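Local coordinates for protein malate dehydrogenase (Naegleria fowleri, PDB 6UM4) that probably catalyses the reversible, NAD-dependent oxidation of malate to oxaloacetate, at residues 114-117 with 118-121; 340-343 with 344-348; 391-394 with 395-398. All blocks are in the same frame, centred on the assembly; numbering follows the deposited sequence.

Interaction 1: residues 114-117 with 118-121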
loop_
_atom_site.group_PDB
_atom_site.type_symbol
_atom_site.label_atom_id
_atom_site.label_comp_id
_atom_site.label_asym_id
_atom_site.label_seq_id
_atom_site.Cartn_x
_atom_site.Cartn_y
_atom_site.Cartn_z
ATOM N N LEU A 114 6.774 -0.174 -1.478
ATOM C CA LEU A 114 7.469 -1.451 -1.590
ATOM C C LEU A 114 6.482 -2.618 -1.531
ATOM O O LEU A 114 6.653 -3.612 -2.251
ATOM C CB LEU A 114 8.535 -1.550 -0.500
ATOM C CG LEU A 114 9.644 -0.489 -0.613
ATOM C CD1 LEU A 114 10.578 -0.598 0.593
ATOM C CD2 LEU A 114 10.427 -0.565 -1.928
ATOM N N PHE A 115 5.426 -2.507 -0.700
ATOM C CA PHE A 115 4.447 -3.589 -0.612
ATOM C C PHE A 115 3.663 -3.745 -1.912
ATOM O O PHE A 115 3.275 -4.865 -2.262
ATOM C CB PHE A 115 3.476 -3.374 0.574
ATOM C CG PHE A 115 4.061 -3.712 1.930
ATOM C CD1 PHE A 115 3.775 -4.914 2.543
ATOM C CD2 PHE A 115 4.918 -2.823 2.574
ATOM C CE1 PHE A 115 4.324 -5.235 3.779
ATOM C CE2 PHE A 115 5.475 -3.127 3.787
ATOM C CZ PHE A 115 5.180 -4.343 4.401
ATOM N N ARG A 116 3.455 -2.660 -2.655
ATOM C CA ARG A 116 2.767 -2.721 -3.938
ATOM C C ARG A 116 3.730 -3.037 -5.075
ATOM O O ARG A 116 3.312 -3.143 -6.236
ATOM C CB ARG A 116 2.010 -1.401 -4.204
ATOM C CG ARG A 116 0.911 -1.176 -3.152
ATOM C CD ARG A 116 0.175 0.137 -3.340
ATOM N NE ARG A 116 -0.653 0.080 -4.537
ATOM C CZ ARG A 116 -1.320 1.117 -5.039
ATOM N NH1 ARG A 116 -1.247 2.301 -4.452
ATOM N NH2 ARG A 116 -2.046 0.961 -6.131
ATOM N N ILE A 117 5.009 -3.187 -4.764
ATOM C CA ILE A 117 5.917 -3.923 -5.635
ATOM C C ILE A 117 5.932 -5.406 -5.267
ATOM O O ILE A 117 5.734 -6.281 -6.116
ATOM C CB ILE A 117 7.331 -3.313 -5.558
ATOM C CG1 ILE A 117 7.339 -1.885 -6.108
ATOM C CG2 ILE A 117 8.333 -4.144 -6.359
ATOM C CD1 ILE A 117 8.648 -1.198 -5.794
ATOM N N ALA A 118 6.110 -5.702 -3.981
ATOM C CA ALA A 118 6.257 -7.093 -3.558
ATOM C C ALA A 118 5.012 -7.905 -3.865
ATOM O O ALA A 118 5.105 -9.116 -4.087
ATOM C CB ALA A 118 6.587 -7.155 -2.069
ATOM N N ASN A 119 3.840 -7.260 -3.904
ATOM C CA ASN A 119 2.603 -7.993 -4.143
ATOM C C ASN A 119 2.419 -8.372 -5.600
ATOM O O ASN A 119 1.464 -9.092 -5.916
ATOM C CB ASN A 119 1.380 -7.174 -3.644
ATOM C CG ASN A 119 1.124 -5.899 -4.468
ATOM O OD1 ASN A 119 1.956 -5.515 -5.283
ATOM N ND2 ASN A 119 -0.009 -5.213 -4.211
ATOM N N GLY A 120 3.320 -7.941 -6.481
ATOM C CA GLY A 120 3.195 -8.190 -7.904
ATOM C C GLY A 120 2.402 -7.150 -8.686
ATOM O O GLY A 120 2.225 -7.321 -9.899
ATOM N N GLU A 121 1.939 -6.074 -8.041
ATOM C CA GLU A 121 1.093 -5.088 -8.731
ATOM C C GLU A 121 1.887 -4.263 -9.740
ATOM O O GLU A 121 1.414 -4.009 -10.853
ATOM C CB GLU A 121 0.406 -4.173 -7.708
ATOM C CG GLU A 121 -0.525 -3.104 -8.304
ATOM C CD GLU A 121 -1.125 -2.215 -7.222
ATOM O OE1 GLU A 121 -0.835 -2.481 -6.027
ATOM O OE2 GLU A 121 -1.868 -1.257 -7.555
#
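Arg116 and Glu121 form a salt bridge across the C-terminal end of helix 108-118. The guanidinium meets the carboxylate side-on, one nitrogen to each oxygen: Arg116 NE donates to Glu121 OE1 at 3.0 Å, and Arg116 NH2 reaches Glu121 OE2 at 2.6 Å. Both oxygens lie close to the guanidinium plane and are met on their syn sides, but with the nitrogens tilted out of the carboxylate plane, the two flat groups being turned 37° against each other. The glutamate runs out fully extended, with CG anti to its backbone N (chi1 -179°), while the arginine bends at chi3; the two chains thus lie alongside each other, pointing the same way.

Backbone bonds finish the helix. Ala118 N donates to Leu114 O at 2.8 Å, and Asn119 N to Phe115 O at 3.0 Å. The next bond spans three residues instead of four: Gly120 N donates to Ile117 O. Gly120 is where the chain leaves helical geometry, with a positive phi of 88° that suits glycine.

The side chain of Asn119 then closes an Asx turn. Its OD1 accepts from Glu121 N at 2.8 Å, the donor standing above the amide carbonyl plane, and this ties down the backbone N of the glutamate that Arg116 holds. Asn119 ND2 adds a weak, long bond to Glu121 OE1.

Arg116 NH1 forms a second salt bridge, to Asp337 of helix 332-348, and Ile117 packs on Ile340 of that helix. Leu114 and Phe115 lie against helix 140-151, Leu114 and Ile117 also reach strand 98-102 of the parallel Rossmann sheet, and Asn119 packs on Arg116 of the second subunit.

Interaction 2: residues 340-343 with 344-348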
loop_
_atom_site.group_PDB
_atom_site.type_symbol
_atom_site.label_atom_id
_atom_site.label_comp_id
_atom_site.label_asym_id
_atom_site.label_seq_id
_atom_site.Cartn_x
_atom_site.Cartn_y
_atom_site.Cartn_z
ATOM N N ILE A 340 3.839 3.583 -8.575
ATOM C CA ILE A 340 3.425 2.264 -9.039
ATOM C C ILE A 340 2.789 2.381 -10.422
ATOM O O ILE A 340 3.165 1.667 -11.358
ATOM C CB ILE A 340 2.467 1.611 -8.027
ATOM C CG1 ILE A 340 3.197 1.318 -6.712
ATOM C CG2 ILE A 340 1.935 0.303 -8.587
ATOM C CD1 ILE A 340 4.311 0.275 -6.817
ATOM N N LYS A 341 1.863 3.330 -10.590
ATOM C CA LYS A 341 1.204 3.459 -11.891
ATOM C C LYS A 341 2.205 3.842 -12.988
ATOM O O LYS A 341 2.148 3.314 -14.109
ATOM C CB LYS A 341 0.059 4.476 -11.822
ATOM C CG LYS A 341 -1.235 3.978 -11.115
ATOM C CD LYS A 341 -2.259 5.099 -11.064
ATOM C CE LYS A 341 -3.660 4.612 -10.698
ATOM N NZ LYS A 341 -3.832 4.316 -9.241
ATOM N N HIS A 342 3.106 4.778 -12.696
ATOM C CA HIS A 342 4.093 5.186 -13.692
ATOM C C HIS A 342 4.932 3.995 -14.155
ATOM O O HIS A 342 5.090 3.767 -15.359
ATOM C CB HIS A 342 4.978 6.296 -13.125
ATOM C CG HIS A 342 6.094 6.722 -14.046
ATOM N ND1 HIS A 342 6.200 8.001 -14.546
ATOM C CD2 HIS A 342 7.156 6.039 -14.540
ATOM C CE1 HIS A 342 7.272 8.090 -15.317
ATOM N NE2 HIS A 342 7.870 6.912 -15.336
ATOM N N MET A 343 5.502 3.233 -13.210
ATOM C CA MET A 343 6.341 2.097 -13.602
ATOM C C MET A 343 5.518 1.015 -14.285
ATOM O O MET A 343 5.946 0.436 -15.289
ATOM C CB MET A 343 7.056 1.518 -12.382
ATOM C CG MET A 343 8.076 2.440 -11.806
ATOM S SD MET A 343 9.269 2.844 -13.072
ATOM C CE MET A 343 9.773 1.206 -13.646
ATOM N N HIS A 344 4.337 0.725 -13.742
ATOM C CA HIS A 344 3.487 -0.311 -14.307
ATOM C C HIS A 344 3.187 -0.041 -15.775
ATOM O O HIS A 344 3.336 -0.931 -16.622
ATOM C CB HIS A 344 2.191 -0.405 -13.504
ATOM C CG HIS A 344 1.162 -1.260 -14.160
ATOM N ND1 HIS A 344 0.357 -0.801 -15.180
ATOM C CD2 HIS A 344 0.843 -2.564 -13.980
ATOM C CE1 HIS A 344 -0.424 -1.782 -15.593
ATOM N NE2 HIS A 344 -0.155 -2.860 -14.877
ATOM N N ASP A 345 2.731 1.182 -16.089
ATOM C CA ASP A 345 2.445 1.563 -17.469
ATOM C C ASP A 345 3.713 1.583 -18.333
ATOM O O ASP A 345 3.681 1.172 -19.501
ATOM C CB ASP A 345 1.744 2.929 -17.483
ATOM C CG ASP A 345 0.362 2.898 -16.787
ATOM O OD1 ASP A 345 -0.104 1.793 -16.416
ATOM O OD2 ASP A 345 -0.261 3.973 -16.613
ATOM N N TRP A 346 4.840 2.046 -17.777
ATOM C CA TRP A 346 6.097 2.048 -18.530
ATOM C C TRP A 346 6.451 0.643 -19.011
ATOM O O TRP A 346 6.872 0.452 -20.161
ATOM C CB TRP A 346 7.218 2.608 -17.647
ATOM C CG TRP A 346 8.419 3.209 -18.371
ATOM C CD1 TRP A 346 8.644 3.246 -19.717
ATOM C CD2 TRP A 346 9.537 3.886 -17.758
ATOM N NE1 TRP A 346 9.833 3.904 -19.984
ATOM C CE2 TRP A 346 10.394 4.314 -18.802
ATOM C CE3 TRP A 346 9.895 4.169 -16.427
ATOM C CZ2 TRP A 346 11.587 5.004 -18.558
ATOM C CZ3 TRP A 346 11.073 4.871 -16.188
ATOM C CH2 TRP A 346 11.916 5.267 -17.252
ATOM N N VAL A 347 6.258 -0.355 -18.148
ATOM C CA VAL A 347 6.646 -1.736 -18.429
ATOM C C VAL A 347 5.548 -2.503 -19.159
ATOM O O VAL A 347 5.830 -3.272 -20.080
ATOM C CB VAL A 347 7.030 -2.435 -17.109
ATOM C CG1 VAL A 347 7.248 -3.918 -17.320
ATOM C CG2 VAL A 347 8.228 -1.761 -16.481
ATOM N N LEU A 348 4.289 -2.351 -18.751
ATOM C CA LEU A 348 3.227 -3.184 -19.295
ATOM C C LEU A 348 2.301 -2.452 -20.258
ATOM O O LEU A 348 1.471 -3.101 -20.901
ATOM C CB LEU A 348 2.403 -3.799 -18.154
ATOM C CG LEU A 348 3.222 -4.688 -17.203
ATOM C CD1 LEU A 348 2.414 -5.099 -15.986
ATOM C CD2 LEU A 348 3.778 -5.914 -17.909
#
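Trp346 sits one turn along helix 332-348 from His342 and Met343. Its CB lies over the preceding turn, 3.3 Å from His342 O, the same oxygen that accepts from Trp346 N at 3.0 Å. CG stands anti to the backbone N (chi1 -156°), which carries the indole back alongside the two earlier side chains. Its six-membered ring does the touching. CE3 is 3.6 Å from His342 NE2 and 3.7 Å from Met343 SD; CZ3, next round the rim, lies slightly farther from both.

These are two different aromatic contacts in a regular i to i+4 and i to i+3 helical pattern. The imidazole directs its edge toward the indole face in an offset edge-to-face pair, planes at 85°, while the sulfur makes a Met-aromatic contact at the indole edge, 5.0 Å from the six-membered-ring centroid. His342 NE2 is also hydrogen-bonded to Thr246. At the far end of the indole, Trp346 NE1 makes a weak bond to Gly382 O. On another side of the helix, His344 ND1 donates to Asp345 OD1 at 2.9 Å, while Asp345 OD2 bonds to Asn350 and forms a salt bridge with Arg250.

Interaction 3: residues 391-394 with 395-398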
loop_
_atom_site.group_PDB
_atom_site.type_symbol
_atom_site.label_atom_id
_atom_site.label_comp_id
_atom_site.label_asym_id
_atom_site.label_seq_id
_atom_site.Cartn_x
_atom_site.Cartn_y
_atom_site.Cartn_z
ATOM N N PRO A 391 -2.998 20.069 -32.033
ATOM C CA PRO A 391 -2.951 21.521 -32.263
ATOM C C PRO A 391 -2.866 22.255 -30.933
ATOM O O PRO A 391 -3.714 22.078 -30.056
ATOM C CB PRO A 391 -4.274 21.807 -32.985
ATOM C CG PRO A 391 -5.196 20.747 -32.490
ATOM C CD PRO A 391 -4.355 19.520 -32.180
ATOM N N ILE A 392 -1.832 23.075 -30.779
ATOM C CA ILE A 392 -1.562 23.778 -29.529
ATOM C C ILE A 392 -2.085 25.202 -29.660
ATOM O O ILE A 392 -1.543 25.991 -30.433
ATOM C CB ILE A 392 -0.064 23.774 -29.199
ATOM C CG1 ILE A 392 0.476 22.343 -29.142
ATOM C CG2 ILE A 392 0.184 24.445 -27.868
ATOM C CD1 ILE A 392 -0.274 21.447 -28.173
ATOM N N ASN A 393 -3.115 25.555 -28.894
ATOM C CA ASN A 393 -3.615 26.920 -28.959
ATOM C C ASN A 393 -2.751 27.872 -28.140
ATOM O O ASN A 393 -1.834 27.477 -27.418
ATOM C CB ASN A 393 -5.064 27.022 -28.480
ATOM C CG ASN A 393 -5.274 26.486 -27.076
ATOM O OD1 ASN A 393 -4.545 26.812 -26.122
ATOM N ND2 ASN A 393 -6.349 25.722 -26.924
ATOM N N SER A 394 -3.094 29.153 -28.246
ATOM C CA SER A 394 -2.279 30.215 -27.667
ATOM C C SER A 394 -2.317 30.187 -26.146
ATOM O O SER A 394 -1.323 30.520 -25.490
ATOM C CB SER A 394 -2.760 31.571 -28.193
ATOM O OG SER A 394 -2.384 32.607 -27.305
ATOM N N PHE A 395 -3.461 29.832 -25.560
ATOM C CA PHE A 395 -3.493 29.699 -24.110
ATOM C C PHE A 395 -2.592 28.564 -23.657
ATOM O O PHE A 395 -1.833 28.711 -22.692
ATOM C CB PHE A 395 -4.907 29.447 -23.610
ATOM C CG PHE A 395 -4.971 29.182 -22.139
ATOM C CD1 PHE A 395 -4.644 30.183 -21.232
ATOM C CD2 PHE A 395 -5.321 27.931 -21.656
ATOM C CE1 PHE A 395 -4.693 29.956 -19.866
ATOM C CE2 PHE A 395 -5.377 27.700 -20.294
ATOM C CZ PHE A 395 -5.052 28.705 -19.395
ATOM N N SER A 396 -2.653 27.432 -24.356
ATOM C CA SER A 396 -1.764 26.320 -24.031
ATOM C C SER A 396 -0.305 26.691 -24.277
ATOM O O SER A 396 0.567 26.357 -23.467
ATOM C CB SER A 396 -2.140 25.078 -24.834
ATOM O OG SER A 396 -3.391 24.574 -24.433
ATOM N N ALA A 397 -0.008 27.329 -25.414
ATOM C CA ALA A 397 1.387 27.650 -25.713
ATOM C C ALA A 397 1.983 28.557 -24.648
ATOM O O ALA A 397 3.138 28.378 -24.244
ATOM C CB ALA A 397 1.509 28.299 -27.095
ATOM N N ASP A 398 1.209 29.540 -24.188
ATOM C CA ASP A 398 1.677 30.438 -23.136
ATOM C C ASP A 398 2.041 29.667 -21.881
ATOM O O ASP A 398 3.074 29.925 -21.251
ATOM C CB ASP A 398 0.600 31.464 -22.794
ATOM C CG ASP A 398 0.414 32.522 -23.863
ATOM O OD1 ASP A 398 1.191 32.589 -24.852
ATOM O OD2 ASP A 398 -0.551 33.292 -23.698
#
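Helix 394-414 begins here with an asparagine N-cap, Asn393, whose side chain folds over the first turn. Its OD1 accepts from Ser396 N at 2.7 Å, with a nearly straight N-H...O angle of 164° and the donor approaching almost head-on to the amide carbonyl. The torsions bring it there: CG sits between the backbone N and the carbonyl carbon (chi1 56°), which swings the amide oxygen back over the start of the helix. The hydroxyl of Ser396 lies beside the same oxygen, with OG 3.0 Å from Asn393 OD1.

The main chain takes over from the cap at once. Ala397 N donates to Asn393 O at 2.7 Å, so Asn393 serves the first turn with its side-chain and backbone oxygens alike. Asp398 N follows, donating to Ser394 O at 3.0 Å from above the plane of that carbonyl. The carboxylate of Asp398 lies beside the same Ser394 O.

An apolar contact accompanies the cap. Ile392, just before it, sets its CG2 branch against the first turn, 3.9 Å from Ser396 CB and 4.1 Å from Ala397 CB.

Most of this is at the protein surface, with Ser396 the buried member. Its OG is hydrogen-bonded to Tyr285 OH on strand 285-287 and weakly to Ser289 OG, in the loop before strand 292-293. Asn393 also packs on Ser289, and Ile392 on Tyr364, in the loop between strands 353-359 and 371-380.

How the interactions relate
Interactions 1 and 2 are both buried and touch directly, their centres about 12 Å apart: Arg116 O packs on Ile340 CD1, and Glu121 O lies near the His344 ring. Where they touch, helix 108-118 of the NAD-binding domain and the loop after it meet helix 332-348 of the C-terminal domain, and both have residues at the second subunit. Interaction 3 lies on the surface, its centre about 40 Å from that of interaction 1 and 29 Å from that of interaction 2. The chemistry follows position along a helix: residues 114-121 end one with an ion pair and an Asx turn, 340-348 form the last turns of another and pack aromatic and sulfur groups, and 391-398 start a third with a polar cap.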